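Local coordinates for zona occludens toxin N-terminal domain-containing protein (Neisseria meningitidis MC58, PDB 2R2A) that is of unknown function but, as the N-terminal domain of a zonular occludens toxin family protein with a P-loop NTPase fold, probably binds a nucleotide, at residues E6-T11 with K146-A151; I90-E95 with F127-G132. One frame throughout, in Å; residues are numbered along the deposited sequence.

Contact 1: E6-T11 with K146-A151; sequences EICLIT and KHYHIA
Leu9 lies beside His147, and Thr11 beside His147 and His149, where strand 7-11 runs parallel to segment 146-151 of strand 144-152 in the central sheet of a P-loop NTPase-type fold. The short strand axes come within 4.7 Å and diverge by 12°. Four backbone bonds join the strands from Leu9 onward: Leu9 N gives its hydrogen to Lys146 O, Leu9 O accepts from Tyr148 N, Thr11 N bonds to Tyr148 O, and Ile150 N closes on Thr11 O. Lys146 N, though buried, finds no partner in the model. On its other side strand 7-11 pairs with strand 125-130, so it is an inner strand.

The apolar contacts fall on both faces of the sheet. On the face of Leu9, the methyl CD2 sits squarely over the centre of the His147 ring, 3.6 Å from its centroid, a CH-pi contact. In both residues CG swings away from its own backbone N (chi1 172° in Leu9), which carries the two side chains up side by side and brings CD2 over the ring. On the other face, Ile10 CG1 reaches the edge of the Tyr148 ring at CD2, while Cys8 SG makes an oblique sulfur-aromatic contact with the same ring, 4.0 Å from Tyr148 CD2. Met25 of helix 18-28 adds to the packing on Tyr148.

Lys146 bends at chi3 (82°) and its NZ bonds to Tyr148 OH at 2.7 Å; Glu6 OE2 lies against Lys146 CB, but stays 4.8 Å from Lys146 NZ, too far for a salt bridge. His147 ND1 makes weak bonds to Leu9 O and Tyr148 O, while its NE2 has a weak partner in Ala167 O. Thr11 OG1, beside the edge of the His147 ring, meets His149 ND1 at 2.7 Å in the plane of the His149 ring.

Contact 2: I90-E95 with F127-G132; sequences IVIVDE and FVLTQG
Ile92 pairs with Phe127 and Val93 with Val128 in parallel register, the strand axes 4.8 Å apart and only 5° from aligned. Three nearly straight hydrogen bonds join the backbones: Phe127 N to Val91 O, Val93 N to Phe127 O, and Leu129 N to Val93 O. Beyond Val93 the pairing stops; Glu95, in a left-handed backbone conformation, brings its N within 3.0 Å of Leu129 O, but the angle is too poor for a bond.

The Phe127 ring lies alongside two isoleucines. Ile90 CG2 comes up at the ring edge, 4.0 Å from Phe127 CE2, and Ile92 CG1 meets Phe127 CD2 obliquely at 3.9 Å. Ile92 CG2, the other branch, leans on Leu129 CD1, and Met22 of helix 18-28 packs on both Ile92 and Phe127. Asp94 OD1 rests against Leu129 CB. Farther along, the Glu95 chain folds at chi2 (-58°), and its OE1 takes a 2.7 Å bond from Gln131 NE2 on the syn side, tilted 31° out of the carboxylate plane. Gln97 NE2 is a second donor to that oxygen.

Hydrophobic residues ending in Asp94 and Glu95 fit a Walker B strand, here joined to strand 125-130 in a beta-alpha-beta unit through helix 111-114.

Strands 7-11 and 125-130 are neighbours, so contact 1 and contact 2 adjoin in one sheet, their centres about 9 Å apart. Val128 stitches them together: its N lies 2.9 Å from Cys8 O and its O 2.9 Å from Ile10 N, both probable hydrogen bonds. Both segments of contact 2 fall in sequence between the two segments of contact 1. Strand 7-11 leads into a probable Walker A loop with Lys18, and 90-95 carries the likely Walker B acids. Bound sulfate, probably from the crystallisation liquor, lies about 5 Å from the side chain of Ile150 and about 6 Å from that of Asp94, consistent with a phosphate-binding region near these strand ends.

Contact 1: E6-T11 with K146-A151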
loop_
_atom_site.group_PDB
_atom_site.type_symbol
_atom_site.label_atom_id
_atom_site.label_comp_id
_atom_site.label_asym_id
_atom_site.label_seq_id
_atom_site.Cartn_x
_atom_site.Cartn_y
_atom_site.Cartn_z
ATOM N N GLU A 6 -8.687 -6.434 -0.728
ATOM C CA GLU A 6 -7.907 -6.477 -1.946
ATOM C C GLU A 6 -6.515 -5.853 -1.735
ATOM O O GLU A 6 -6.246 -5.291 -0.670
ATOM C CB GLU A 6 -8.693 -5.831 -3.110
ATOM C CG GLU A 6 -8.623 -4.312 -3.166
ATOM C CD GLU A 6 -9.221 -3.718 -4.451
ATOM O OE1 GLU A 6 -9.887 -4.457 -5.214
ATOM O OE2 GLU A 6 -9.032 -2.501 -4.685
ATOM N N ILE A 7 -5.656 -6.019 -2.739
ATOM C CA ILE A 7 -4.345 -5.377 -2.783
ATOM C C ILE A 7 -4.349 -4.303 -3.875
ATOM O O ILE A 7 -4.640 -4.573 -5.042
ATOM C CB ILE A 7 -3.174 -6.347 -3.052
ATOM C CG1 ILE A 7 -3.156 -7.457 -1.996
ATOM C CG2 ILE A 7 -1.826 -5.540 -3.076
ATOM C CD1 ILE A 7 -2.019 -8.454 -2.183
ATOM N N CYS A 8 -4.011 -3.099 -3.450
ATOM C CA CYS A 8 -4.000 -1.915 -4.298
ATOM C C CYS A 8 -2.564 -1.413 -4.397
ATOM O O CYS A 8 -1.871 -1.253 -3.371
ATOM C CB CYS A 8 -4.894 -0.837 -3.679
ATOM S SG CYS A 8 -4.837 0.749 -4.568
ATOM N N LEU A 9 -2.136 -1.130 -5.626
ATOM C CA LEU A 9 -0.796 -0.600 -5.905
ATOM C C LEU A 9 -0.861 0.884 -6.331
ATOM O O LEU A 9 -1.696 1.258 -7.181
ATOM C CB LEU A 9 -0.148 -1.444 -6.992
ATOM C CG LEU A 9 1.186 -0.986 -7.594
ATOM C CD1 LEU A 9 2.311 -0.913 -6.546
ATOM C CD2 LEU A 9 1.609 -1.922 -8.733
ATOM N N ILE A 10 -0.006 1.728 -5.749
ATOM C CA ILE A 10 0.071 3.101 -6.179
ATOM C C ILE A 10 1.531 3.361 -6.594
ATOM O O ILE A 10 2.451 3.171 -5.798
ATOM C CB ILE A 10 -0.386 4.078 -5.113
ATOM C CG1 ILE A 10 -1.875 3.873 -4.705
ATOM C CG2 ILE A 10 -0.171 5.509 -5.673
ATOM C CD1 ILE A 10 -2.233 4.512 -3.302
ATOM N N THR A 11 1.773 3.846 -7.807
ATOM C CA THR A 11 3.124 4.096 -8.258
ATOM C C THR A 11 3.248 5.505 -8.843
ATOM O O THR A 11 2.218 6.183 -9.086
ATOM C CB THR A 11 3.620 3.040 -9.327
ATOM O OG1 THR A 11 2.718 3.017 -10.466
ATOM C CG2 THR A 11 3.644 1.637 -8.646
ATOM N N LYS A 146 -6.157 -3.432 -8.101
ATOM C CA LYS A 146 -6.314 -2.016 -8.445
ATOM C C LYS A 146 -4.923 -1.360 -8.494
ATOM O O LYS A 146 -4.148 -1.448 -7.546
ATOM C CB LYS A 146 -7.268 -1.288 -7.464
ATOM C CG LYS A 146 -7.398 0.237 -7.721
ATOM C CD LYS A 146 -8.706 0.832 -7.154
ATOM C CE LYS A 146 -8.659 1.163 -5.626
ATOM N NZ LYS A 146 -9.679 2.253 -5.142
ATOM N N HIS A 147 -4.577 -0.730 -9.612
ATOM C CA HIS A 147 -3.264 -0.083 -9.738
ATOM C C HIS A 147 -3.498 1.363 -10.149
ATOM O O HIS A 147 -4.163 1.596 -11.126
ATOM C CB HIS A 147 -2.410 -0.871 -10.740
ATOM C CG HIS A 147 -1.058 -0.315 -11.074
ATOM N ND1 HIS A 147 -0.405 0.666 -10.354
ATOM C CD2 HIS A 147 -0.185 -0.703 -12.039
ATOM C CE1 HIS A 147 0.795 0.876 -10.872
ATOM N NE2 HIS A 147 0.942 0.058 -11.901
ATOM N N TYR A 148 -3.061 2.319 -9.324
ATOM C CA TYR A 148 -3.061 3.730 -9.729
ATOM C C TYR A 148 -1.650 4.143 -9.990
ATOM O O TYR A 148 -0.733 3.803 -9.215
ATOM C CB TYR A 148 -3.527 4.595 -8.562
ATOM C CG TYR A 148 -4.970 4.456 -8.195
ATOM C CD1 TYR A 148 -5.993 4.826 -9.073
ATOM C CD2 TYR A 148 -5.315 3.989 -6.935
ATOM C CE1 TYR A 148 -7.363 4.740 -8.661
ATOM C CE2 TYR A 148 -6.631 3.879 -6.541
ATOM C CZ TYR A 148 -7.659 4.256 -7.404
ATOM O OH TYR A 148 -8.973 4.148 -6.957
ATOM N N HIS A 149 -1.445 4.882 -11.059
ATOM C CA HIS A 149 -0.128 5.433 -11.311
ATOM C C HIS A 149 -0.312 6.946 -11.582
ATOM O O HIS A 149 -1.226 7.351 -12.346
ATOM C CB HIS A 149 0.509 4.772 -12.542
ATOM C CG HIS A 149 1.839 5.386 -12.901
ATOM N ND1 HIS A 149 3.018 5.000 -12.291
ATOM C CD2 HIS A 149 2.168 6.365 -13.773
ATOM C CE1 HIS A 149 4.019 5.713 -12.795
ATOM N NE2 HIS A 149 3.522 6.573 -13.658
ATOM N N ILE A 150 0.508 7.772 -10.950
ATOM C CA ILE A 150 0.455 9.211 -11.161
ATOM C C ILE A 150 1.445 9.575 -12.266
ATOM O O ILE A 150 2.669 9.420 -12.121
ATOM C CB ILE A 150 0.775 9.995 -9.840
ATOM C CG1 ILE A 150 -0.174 9.524 -8.720
ATOM C CG2 ILE A 150 0.665 11.526 -10.107
ATOM C CD1 ILE A 150 0.296 10.007 -7.338
ATOM N N ALA A 151 0.905 10.036 -13.389
ATOM C CA ALA A 151 1.734 10.435 -14.503
ATOM C C ALA A 151 1.763 11.957 -14.550
ATOM O O ALA A 151 0.779 12.623 -14.186
ATOM C CB ALA A 151 1.147 9.851 -15.800
#

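Contact 2: I90-E95 with F127-G132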
loop_
_atom_site.group_PDB
_atom_site.type_symbol
_atom_site.label_atom_id
_atom_site.label_comp_id
_atom_site.label_asym_id
_atom_site.label_seq_id
_atom_site.Cartn_x
_atom_site.Cartn_y
_atom_site.Cartn_z
ATOM N N ILE A 90 -6.023 -3.001 7.966
ATOM C CA ILE A 90 -5.590 -2.385 6.713
ATOM C C ILE A 90 -4.083 -2.131 6.790
ATOM O O ILE A 90 -3.605 -1.557 7.770
ATOM C CB ILE A 90 -6.370 -1.029 6.524
ATOM C CG1 ILE A 90 -7.887 -1.258 6.411
ATOM C CG2 ILE A 90 -5.817 -0.243 5.270
ATOM C CD1 ILE A 90 -8.760 0.030 6.388
ATOM N N VAL A 91 -3.319 -2.499 5.750
ATOM C CA VAL A 91 -1.874 -2.351 5.847
ATOM C C VAL A 91 -1.471 -1.412 4.714
ATOM O O VAL A 91 -1.905 -1.636 3.599
ATOM C CB VAL A 91 -1.179 -3.721 5.653
ATOM C CG1 VAL A 91 0.306 -3.551 5.565
ATOM C CG2 VAL A 91 -1.547 -4.729 6.807
ATOM N N ILE A 92 -0.713 -0.352 5.000
ATOM C CA ILE A 92 -0.271 0.593 3.945
ATOM C C ILE A 92 1.252 0.666 4.036
ATOM O O ILE A 92 1.803 1.086 5.085
ATOM C CB ILE A 92 -0.860 2.026 4.146
ATOM C CG1 ILE A 92 -2.405 1.947 4.181
ATOM C CG2 ILE A 92 -0.300 3.020 3.094
ATOM C CD1 ILE A 92 -3.111 3.231 4.761
ATOM N N VAL A 93 1.934 0.257 2.965
ATOM C CA VAL A 93 3.381 0.153 3.052
ATOM C C VAL A 93 3.931 1.138 2.033
ATOM O O VAL A 93 3.729 0.984 0.833
ATOM C CB VAL A 93 3.856 -1.299 2.814
ATOM C CG1 VAL A 93 5.362 -1.364 2.728
ATOM C CG2 VAL A 93 3.372 -2.234 3.982
ATOM N N ASP A 94 4.579 2.180 2.513
ATOM C CA ASP A 94 5.245 3.127 1.621
ATOM C C ASP A 94 6.637 2.554 1.239
ATOM O O ASP A 94 7.326 1.900 2.070
ATOM C CB ASP A 94 5.359 4.490 2.312
ATOM C CG ASP A 94 5.851 5.575 1.372
ATOM O OD1 ASP A 94 5.512 5.506 0.176
ATOM O OD2 ASP A 94 6.567 6.490 1.818
ATOM N N GLU A 95 7.050 2.802 0.005
ATOM C CA GLU A 95 8.328 2.272 -0.540
ATOM C C GLU A 95 8.384 0.765 -0.280
ATOM O O GLU A 95 9.299 0.253 0.355
ATOM C CB GLU A 95 9.555 3.018 0.039
ATOM C CG GLU A 95 9.708 4.502 -0.485
ATOM C CD GLU A 95 9.822 4.655 -2.053
ATOM O OE1 GLU A 95 10.838 4.293 -2.660
ATOM O OE2 GLU A 95 8.866 5.151 -2.687
ATOM N N PHE A 127 -2.342 -1.757 0.849
ATOM C CA PHE A 127 -1.949 -0.734 -0.173
ATOM C C PHE A 127 -0.432 -0.748 -0.214
ATOM O O PHE A 127 0.206 -0.623 0.837
ATOM C CB PHE A 127 -2.406 0.656 0.245
ATOM C CG PHE A 127 -3.891 0.811 0.272
ATOM C CD1 PHE A 127 -4.555 1.334 -0.825
ATOM C CD2 PHE A 127 -4.642 0.362 1.387
ATOM C CE1 PHE A 127 -5.974 1.456 -0.831
ATOM C CE2 PHE A 127 -6.056 0.460 1.378
ATOM C CZ PHE A 127 -6.708 1.008 0.295
ATOM N N VAL A 128 0.159 -0.821 -1.415
ATOM C CA VAL A 128 1.611 -0.721 -1.515
ATOM C C VAL A 128 1.932 0.446 -2.446
ATOM O O VAL A 128 1.302 0.600 -3.477
ATOM C CB VAL A 128 2.274 -2.023 -2.063
ATOM C CG1 VAL A 128 2.411 -3.075 -0.909
ATOM C CG2 VAL A 128 1.509 -2.580 -3.252
ATOM N N LEU A 129 2.806 1.335 -1.990
ATOM C CA LEU A 129 3.230 2.487 -2.778
ATOM C C LEU A 129 4.683 2.251 -3.145
ATOM O O LEU A 129 5.494 1.750 -2.300
ATOM C CB LEU A 129 3.134 3.768 -1.934
ATOM C CG LEU A 129 1.739 4.341 -1.655
ATOM C CD1 LEU A 129 0.951 3.384 -0.826
ATOM C CD2 LEU A 129 1.892 5.702 -0.930
ATOM N N THR A 130 5.043 2.567 -4.396
ATOM C CA THR A 130 6.446 2.419 -4.718
ATOM C C THR A 130 6.644 3.302 -5.943
ATOM O O THR A 130 5.655 3.815 -6.498
ATOM C CB THR A 130 6.868 0.916 -4.973
ATOM O OG1 THR A 130 8.295 0.859 -5.220
ATOM C CG2 THR A 130 6.157 0.345 -6.201
ATOM N N GLN A 131 7.890 3.457 -6.374
ATOM C CA GLN A 131 8.177 4.312 -7.487
ATOM C C GLN A 131 7.909 3.630 -8.836
ATOM O O GLN A 131 7.650 4.332 -9.836
ATOM C CB GLN A 131 9.653 4.770 -7.430
ATOM C CG GLN A 131 9.833 5.702 -6.242
ATOM C CD GLN A 131 11.275 6.029 -5.982
ATOM O OE1 GLN A 131 11.926 6.559 -6.850
ATOM N NE2 GLN A 131 11.780 5.689 -4.772
ATOM N N GLY A 132 7.995 2.305 -8.888
ATOM C CA GLY A 132 7.776 1.601 -10.161
ATOM C C GLY A 132 7.377 0.167 -9.842
ATOM O O GLY A 132 7.921 -0.442 -8.914
#